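PDB 6R7V: mirolysin from Tannerella forsythia, which is a zinc metallopeptidase of the pappalysin family, captured here as its latent zymogen, that probably cleaves peptide bonds in proteins once its propeptide is removed. Local coordinates for residues K201-T204 with A205-A208; E13-R16 with R17-L21. The protein carries 1 engineered substitution. One frame throughout, in Å; residues are numbered along the deposited sequence.

Contact 1. Residues K201-T204 with A205-A208. Engineered in segment 205-208: Ala208 (natural residue Glu). With ZN (zinc ion), chain D.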
loop_
_atom_site.group_PDB
_atom_site.type_symbol
_atom_site.label_atom_id
_atom_site.label_comp_id
_atom_site.label_asym_id
_atom_site.label_seq_id
_atom_site.Cartn_x
_atom_site.Cartn_y
_atom_site.Cartn_z
ATOM N N LYS A 201 -8.750 -4.930 -10.458
ATOM C CA LYS A 201 -9.547 -3.790 -10.002
ATOM C C LYS A 201 -8.680 -2.773 -9.257
ATOM O O LYS A 201 -9.227 -1.870 -8.612
ATOM C CB LYS A 201 -10.752 -4.224 -9.136
ATOM C CG LYS A 201 -11.684 -5.242 -9.799
ATOM C CD LYS A 201 -12.379 -4.607 -10.985
ATOM C CE LYS A 201 -13.312 -5.541 -11.729
ATOM N NZ LYS A 201 -13.912 -4.808 -12.861
ATOM N N GLY A 202 -7.352 -2.883 -9.408
ATOM C CA GLY A 202 -6.419 -1.928 -8.818
ATOM C C GLY A 202 -6.210 -2.081 -7.332
ATOM O O GLY A 202 -5.623 -1.177 -6.707
ATOM N N ARG A 203 -6.615 -3.235 -6.750
ATOM C CA ARG A 203 -6.454 -3.377 -5.299
ATOM C C ARG A 203 -5.058 -3.829 -4.883
ATOM O O ARG A 203 -4.741 -3.754 -3.702
ATOM C CB ARG A 203 -7.523 -4.303 -4.683
ATOM C CG ARG A 203 -8.733 -3.544 -4.177
ATOM C CD ARG A 203 -9.512 -2.813 -5.267
ATOM N NE ARG A 203 -10.534 -1.953 -4.666
ATOM C CZ ARG A 203 -11.800 -2.314 -4.504
ATOM N NH1 ARG A 203 -12.206 -3.531 -4.862
ATOM N NH2 ARG A 203 -12.665 -1.482 -3.937
ATOM N N THR A 204 -4.222 -4.317 -5.788
ATOM C CA THR A 204 -2.840 -4.638 -5.419
ATOM C C THR A 204 -2.184 -3.339 -4.919
ATOM O O THR A 204 -1.515 -3.325 -3.874
ATOM C CB THR A 204 -2.074 -5.291 -6.581
ATOM O OG1 THR A 204 -2.764 -6.494 -6.942
ATOM C CG2 THR A 204 -0.648 -5.629 -6.206
ATOM N N ALA A 205 -2.409 -2.229 -5.631
ATOM C CA ALA A 205 -1.820 -0.968 -5.158
ATOM C C ALA A 205 -2.526 -0.434 -3.918
ATOM O O ALA A 205 -1.859 0.148 -3.082
ATOM C CB ALA A 205 -1.842 0.085 -6.269
ATOM N N THR A 206 -3.863 -0.618 -3.786
ATOM C CA THR A 206 -4.513 -0.167 -2.541
ATOM C C THR A 206 -3.881 -0.864 -1.346
ATOM O O THR A 206 -3.539 -0.210 -0.342
ATOM C CB THR A 206 -6.022 -0.490 -2.585
ATOM O OG1 THR A 206 -6.557 0.301 -3.658
ATOM C CG2 THR A 206 -6.751 -0.082 -1.300
ATOM N N HIS A 207 -3.669 -2.191 -1.479
ATOM C CA HIS A 207 -3.058 -2.997 -0.426
ATOM C C HIS A 207 -1.611 -2.513 -0.142
ATOM O O HIS A 207 -1.237 -2.341 1.029
ATOM C CB HIS A 207 -3.090 -4.449 -0.917
ATOM C CG HIS A 207 -2.397 -5.444 -0.050
ATOM N ND1 HIS A 207 -3.108 -6.339 0.727
ATOM C CD2 HIS A 207 -1.072 -5.698 0.080
ATOM C CE1 HIS A 207 -2.198 -7.101 1.308
ATOM N NE2 HIS A 207 -0.956 -6.729 0.962
ATOM N N ALA A 208 -0.803 -2.310 -1.204
ATOM C CA ALA A 208 0.599 -1.890 -1.029
ATOM C C ALA A 208 0.672 -0.521 -0.408
ATOM O O ALA A 208 1.531 -0.282 0.448
ATOM C CB ALA A 208 1.315 -1.877 -2.368
HETATM ZN ZN ZN D . 0.865 -7.185 1.710
#

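Contact 2. Residues E13-R16 with R17-L21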
loop_
_atom_site.group_PDB
_atom_site.type_symbol
_atom_site.label_atom_id
_atom_site.label_comp_id
_atom_site.label_asym_id
_atom_site.label_seq_id
_atom_site.Cartn_x
_atom_site.Cartn_y
_atom_site.Cartn_z
ATOM N N GLU A 13 7.729 -13.405 14.846
ATOM C CA GLU A 13 8.464 -14.552 15.401
ATOM C C GLU A 13 9.732 -14.803 14.586
ATOM O O GLU A 13 10.806 -15.017 15.162
ATOM C CB GLU A 13 7.559 -15.811 15.396
ATOM C CG GLU A 13 8.227 -17.098 15.874
ATOM C CD GLU A 13 7.431 -18.395 15.823
ATOM O OE1 GLU A 13 8.061 -19.457 15.611
ATOM O OE2 GLU A 13 6.193 -18.360 16.012
ATOM N N GLN A 14 9.603 -14.802 13.247
ATOM C CA GLN A 14 10.740 -15.037 12.346
ATOM C C GLN A 14 11.719 -13.885 12.394
ATOM O O GLN A 14 12.919 -14.130 12.430
ATOM C CB GLN A 14 10.259 -15.249 10.900
ATOM C CG GLN A 14 11.362 -15.669 9.914
ATOM C CD GLN A 14 10.780 -16.033 8.571
ATOM O OE1 GLN A 14 9.653 -16.530 8.468
ATOM N NE2 GLN A 14 11.530 -15.801 7.509
ATOM N N ILE A 15 11.223 -12.631 12.376
ATOM C CA ILE A 15 12.098 -11.455 12.382
ATOM C C ILE A 15 12.898 -11.388 13.690
ATOM O O ILE A 15 14.084 -11.063 13.649
ATOM C CB ILE A 15 11.264 -10.181 12.129
ATOM C CG1 ILE A 15 10.761 -10.188 10.679
ATOM C CG2 ILE A 15 12.052 -8.900 12.455
ATOM C CD1 ILE A 15 9.732 -9.075 10.354
ATOM N N ARG A 16 12.284 -11.756 14.831
ATOM C CA ARG A 16 12.954 -11.770 16.127
ATOM C C ARG A 16 14.252 -12.587 16.057
ATOM O O ARG A 16 15.245 -12.174 16.649
ATOM C CB ARG A 16 12.011 -12.344 17.193
ATOM C CG ARG A 16 12.426 -12.027 18.624
ATOM C CD ARG A 16 11.517 -12.743 19.598
ATOM N NE ARG A 16 11.579 -12.136 20.925
ATOM C CZ ARG A 16 10.763 -12.438 21.929
ATOM N NH1 ARG A 16 10.889 -11.829 23.100
ATOM N NH2 ARG A 16 9.807 -13.347 21.767
ATOM N N ARG A 17 14.274 -13.690 15.265
ATOM C CA ARG A 17 15.457 -14.553 15.138
ATOM C C ARG A 17 16.326 -14.175 13.917
ATOM O O ARG A 17 17.551 -14.085 14.047
ATOM C CB ARG A 17 14.992 -16.028 15.033
ATOM C CG ARG A 17 16.060 -17.041 14.644
ATOM C CD ARG A 17 15.516 -18.455 14.593
ATOM N NE ARG A 17 15.645 -19.141 15.882
ATOM C CZ ARG A 17 14.633 -19.401 16.706
ATOM N NH1 ARG A 17 14.848 -20.034 17.850
ATOM N NH2 ARG A 17 13.395 -19.039 16.385
ATOM N N THR A 18 15.706 -14.001 12.727
ATOM C CA THR A 18 16.466 -13.772 11.498
ATOM C C THR A 18 17.004 -12.341 11.358
ATOM O O THR A 18 18.022 -12.156 10.696
ATOM C CB THR A 18 15.635 -14.123 10.253
ATOM O OG1 THR A 18 14.505 -13.259 10.182
ATOM C CG2 THR A 18 15.200 -15.606 10.204
ATOM N N GLU A 19 16.300 -11.332 11.903
ATOM C CA GLU A 19 16.693 -9.925 11.756
ATOM C C GLU A 19 16.508 -9.183 13.085
ATOM O O GLU A 19 15.593 -8.347 13.195
ATOM C CB GLU A 19 15.864 -9.262 10.642
ATOM C CG GLU A 19 16.048 -9.848 9.249
ATOM C CD GLU A 19 15.005 -9.353 8.271
ATOM O OE1 GLU A 19 13.911 -9.957 8.210
ATOM O OE2 GLU A 19 15.281 -8.353 7.572
ATOM N N PRO A 20 17.378 -9.442 14.091
ATOM C CA PRO A 20 17.184 -8.821 15.415
ATOM C C PRO A 20 17.177 -7.294 15.441
ATOM O O PRO A 20 16.396 -6.744 16.217
ATOM C CB PRO A 20 18.331 -9.373 16.262
ATOM C CG PRO A 20 19.276 -10.003 15.307
ATOM C CD PRO A 20 18.481 -10.426 14.124
ATOM N N LEU A 21 17.975 -6.605 14.588
ATOM C CA LEU A 21 17.953 -5.134 14.551
ATOM C C LEU A 21 16.585 -4.645 14.033
ATOM O O LEU A 21 16.011 -3.695 14.575
ATOM C CB LEU A 21 19.107 -4.565 13.687
ATOM C CG LEU A 21 19.091 -3.032 13.380
ATOM C CD1 LEU A 21 19.117 -2.165 14.660
ATOM C CD2 LEU A 21 20.250 -2.641 12.470
HETATM O O HOH W 1 11.966 -18.035 14.178
HETATM O O HOH W 2 13.246 -13.125 7.796
#

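Contact 1. Residues K201-T204 with A205-A208
The backbone from Gly202 to Ala208 winds into the first turns of helix 203-212, and three i to i+4 bonds record its start. The first is weak: Thr206 N reaches Gly202 O at 3.5 Å, and that carbonyl also accepts from Gln70 NE2. The next two are regular, His207 N to Arg203 O at 2.9 Å (N-H...O 166°) and Ala208 N to Thr204 O at 2.9 Å. Gly202 is the N-cap, and its positive phi of 76° suits glycine. Side chains of the two segments touch little; those of Thr206, His207 and Ala208 meet mainly the backbone one turn back. His207 CB rests 3.3 Å from Arg203 O, and with CG anti to the backbone N (chi1 174°) the imidazole swings away from the turn, so that NE2 binds the zinc ion at 2.0 Å. Its ND1 is hydrogen-bonded to Tyr266 O, which fixes the rotation of the ring. Cys6, His211 and His217 complete the site. Thr206 turns OG1 beside its own backbone N, where it bonds Asp77; that carboxylate also pairs with Arg203 NE, while Asp84 takes Arg203 NH2. The small Ala205 suits a helix side laid against strand 182-185 and helix 64-77. In the engineered Ala208, CB lies 3.5 Å from Thr204 O and touches Val182 and Ile184. His207, Ala208 and His211 belong to the HEXXH helix, whose glutamate is thought to act as general base, as in other metzincins. Cys6 holds the coordination position a catalytic water would probably take, consistent with cysteine-switch latency; separately, the engineered alanine removes the carboxylate.

Contact 2. Residues E13-R16 with R17-L21
Gln14 and Thr18 meet one turn apart in a local, largely solvent-facing contact at the C-terminal end of helix 12-18, where the helix is interrupted at Glu19 and the chain continues as helix 20-32. Gln14 O receives two strong donors from the same threonine. Thr18 N approaches Gln14 O almost in line with the carbonyl at 2.8 Å, whereas Thr18 OG1 reaches the same oxygen from above the carbonyl plane at 2.9 Å. A chi1 of 63° sets that hydroxyl between its own backbone N and carbonyl carbon, from where it can lean back over the preceding turn. The same torsion leaves the methyl CG2 3.8 Å from Gln14 CG, so threonine offers this place both a polar and an aliphatic branch. A water carries the polar side further, donating to Thr18 OG1 and to Glu19 OE1 and accepting a weak bond from Gln14 NE2.

Helix 12-18 closes with Glu19 N bound to Ile15 O at 2.8 Å. Glu19 itself has left helical geometry and serves as the N-cap position of the following helix, a one-residue junction between two helices of the N-terminal segment that follows the zinc-bound Cys6 and is probably part of the propeptide. Pro20 suits the first turn of the new helix, where its lack of an N-H costs nothing.

Ile15 is the buried member. Its CG2 packs 3.7 Å from Glu19 O and its CG1 4.0 Å from Glu19 OE1, the two side chains crossing at a slant, while Lys22 and Tyr23 of helix 20-32 cover it from beyond the bend. Arg17 bends at chi3 (-90°) and presents NH2 to a water at 2.8 Å, which lies in the guanidinium plane and in turn donates weakly to Glu13 O.

How the contacts relate
Both contacts are local, but they belong to different parts of the zymogen: contact 2 spans the interruption between two helices close to the N-terminus, about 23 Å from the centre of the chain, whereas contact 1 is the start of one helix, buried about 7 Å from that centre. Their centres are 28 Å apart and their nearest atoms about 14 Å, so they do not touch. Their link is the zinc site: Cys6, seven residues before Glu13, shares the zinc ion with His207 of contact 1, and Arg4 bonds Thr204. From this cysteine switch the chain runs outward to 13-21, where the Ile15 side chain is still about 13 Å from the zinc ion.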